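Local coordinates for protein Can2 (Sulfobacillus thermosulfidooxidans, PDB 7BDV) that binds the second messenger cyclic tetra-adenylate through CARF domains and acts as a dual-specificity nuclease that potentiates type III CRISPR defence, at residues Leu141-Tyr146 / Val280-Asn285. Numbering follows the deposited sequence.
Sequences LTVKQY and VFLYHN
Leu-282, with CG beside its own backbone N (chi1 -83°), and Tyr-146, with CG anti to its backbone N (chi1 -172°), lean into each other where strand 279-283 meets the start of helix 143-148. The two methyls of Leu-282 divide the work. Leu-282 CD1 presses on the backbone leading into the helix, 3.3 Å from Thr-142 C, while Leu-282 CD2 comes to 3.7 Å from Tyr-146 CD2 at a slant to the ring. Val-143 closes another flank, its CG2 lying 3.8 Å from Leu-282 CG. Beyond the leucine, the Tyr-146 ring turns its edge to the backbone carbonyl of Asn-285, with Tyr-146 CE2 3.5 Å from Asn-285 O, near the ring plane; its hydroxyl bonds to Ala-320 O.

Polar groups meet beside this apolar patch without a direct hydrogen bond across it. One water donates to both sides, to Leu-141 O at 2.7 Å and to Asn-285 OD1 at 3.0 Å. The side-chain ND2 of Asn-285 hydrogen-bonds to Gln-124 OE1 and Gly-138 O. Within 141-146, Thr-142 and Gln-145 form a capping box: Gln-145 N bonds to Thr-142 OG1 at 3.2 Å, and Thr-142 N bonds to Gln-145 OE1 from a position tilted 31° out of the plane of the Gln-145 side-chain carbonyl.

In this worked example a capped helix start packs on a strand of the mixed sheet that includes 262-269 and 286-291, probably near the junction of the CARF and endonuclease parts. Its chemistry implies a join held mainly by dispersion, centred on Leu-282 and widened by Leu-141, Val-143, Tyr-146 and Asn-285; the water is the polar link, and Lys-260 NZ gives Leu-141 O a second partner.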
# COMPACT_ATOMS: atom_id res chain seq x y z
N LEU A 141 -21.27 -11.22 -3.20
CA LEU A 141 -19.94 -11.42 -2.57
C LEU A 141 -19.99 -11.33 -1.05
O LEU A 141 -20.62 -10.40 -0.55
CB LEU A 141 -18.98 -10.39 -3.17
CG LEU A 141 -17.51 -10.61 -2.90
CD1 LEU A 141 -17.02 -11.92 -3.52
CD2 LEU A 141 -16.70 -9.42 -3.43
N THR A 142 -19.46 -12.36 -0.36
CA THR A 142 -19.34 -12.42 1.10
C THR A 142 -17.93 -11.97 1.47
O THR A 142 -17.10 -11.90 0.55
CB THR A 142 -19.61 -13.83 1.62
OG1 THR A 142 -18.52 -14.62 1.16
CG2 THR A 142 -20.92 -14.43 1.15
N VAL A 143 -17.68 -11.70 2.76
CA VAL A 143 -16.33 -11.37 3.29
C VAL A 143 -15.40 -12.58 3.12
O VAL A 143 -14.22 -12.39 2.76
CB VAL A 143 -16.41 -10.88 4.74
CG1 VAL A 143 -15.03 -10.82 5.38
CG2 VAL A 143 -17.08 -9.51 4.79
N LYS A 144 -15.91 -13.80 3.31
CA LYS A 144 -15.10 -15.03 3.15
C LYS A 144 -14.51 -15.07 1.73
O LYS A 144 -13.29 -15.36 1.59
CB LYS A 144 -15.96 -16.26 3.44
CG LYS A 144 -15.23 -17.59 3.36
CD LYS A 144 -16.17 -18.80 3.46
N GLN A 145 -15.34 -14.82 0.71
CA GLN A 145 -14.95 -14.90 -0.71
C GLN A 145 -13.97 -13.76 -1.02
O GLN A 145 -13.01 -13.97 -1.75
CB GLN A 145 -16.20 -14.76 -1.58
CG GLN A 145 -17.18 -15.93 -1.42
CD GLN A 145 -18.47 -15.70 -2.17
OE1 GLN A 145 -18.98 -14.58 -2.28
NE2 GLN A 145 -19.02 -16.80 -2.66
N TYR A 146 -14.24 -12.58 -0.51
CA TYR A 146 -13.39 -11.39 -0.77
C TYR A 146 -11.99 -11.73 -0.27
O TYR A 146 -11.04 -11.65 -1.08
CB TYR A 146 -14.02 -10.15 -0.13
CG TYR A 146 -13.32 -8.88 -0.51
CD1 TYR A 146 -12.03 -8.61 -0.05
CD2 TYR A 146 -13.95 -7.94 -1.30
CE1 TYR A 146 -11.39 -7.43 -0.41
CE2 TYR A 146 -13.33 -6.75 -1.66
CZ TYR A 146 -12.04 -6.50 -1.21
OH TYR A 146 -11.45 -5.32 -1.54
N VAL A 280 -15.06 -4.52 10.24
CA VAL A 280 -15.01 -4.77 8.77
C VAL A 280 -16.44 -5.01 8.28
O VAL A 280 -17.27 -5.50 9.06
CB VAL A 280 -14.06 -5.93 8.40
CG1 VAL A 280 -12.72 -5.81 9.13
CG2 VAL A 280 -14.68 -7.28 8.63
N PHE A 281 -16.74 -4.57 7.07
CA PHE A 281 -17.99 -4.89 6.34
C PHE A 281 -17.69 -4.79 4.86
O PHE A 281 -16.63 -4.19 4.45
CB PHE A 281 -19.16 -3.99 6.75
CG PHE A 281 -18.93 -2.50 6.61
CD1 PHE A 281 -18.24 -1.80 7.59
CD2 PHE A 281 -19.37 -1.82 5.51
CE1 PHE A 281 -18.02 -0.44 7.46
CE2 PHE A 281 -19.16 -0.45 5.38
CZ PHE A 281 -18.49 0.24 6.36
N LEU A 282 -18.63 -5.32 4.08
CA LEU A 282 -18.69 -5.17 2.62
C LEU A 282 -19.80 -4.17 2.31
O LEU A 282 -20.89 -4.23 2.91
CB LEU A 282 -19.00 -6.51 1.95
CG LEU A 282 -17.82 -7.43 1.71
CD1 LEU A 282 -18.31 -8.74 1.10
CD2 LEU A 282 -16.79 -6.80 0.82
N TYR A 283 -19.55 -3.31 1.35
CA TYR A 283 -20.55 -2.38 0.79
C TYR A 283 -20.18 -2.14 -0.66
O TYR A 283 -19.06 -1.70 -0.88
CB TYR A 283 -20.57 -1.07 1.57
CG TYR A 283 -21.68 -0.15 1.16
CD1 TYR A 283 -22.97 -0.47 1.50
CD2 TYR A 283 -21.47 1.01 0.43
CE1 TYR A 283 -24.04 0.33 1.13
CE2 TYR A 283 -22.52 1.83 0.05
CZ TYR A 283 -23.81 1.48 0.40
OH TYR A 283 -24.88 2.24 0.04
N HIS A 284 -21.11 -2.45 -1.58
CA HIS A 284 -20.88 -2.36 -3.04
C HIS A 284 -19.66 -3.20 -3.41
O HIS A 284 -18.82 -2.71 -4.17
CB HIS A 284 -20.76 -0.88 -3.45
CG HIS A 284 -22.04 -0.13 -3.31
ND1 HIS A 284 -22.12 1.23 -3.54
CD2 HIS A 284 -23.28 -0.56 -2.99
CE1 HIS A 284 -23.37 1.62 -3.36
NE2 HIS A 284 -24.11 0.53 -3.00
N ASN A 285 -19.53 -4.40 -2.83
CA ASN A 285 -18.47 -5.38 -3.18
C ASN A 285 -17.07 -4.86 -2.83
O ASN A 285 -16.12 -5.42 -3.35
CB ASN A 285 -18.53 -5.73 -4.66
CG ASN A 285 -19.86 -6.35 -5.00
OD1 ASN A 285 -20.28 -7.29 -4.31
ND2 ASN A 285 -20.56 -5.80 -5.98
O HOH W 1 -21.14 -7.91 -1.53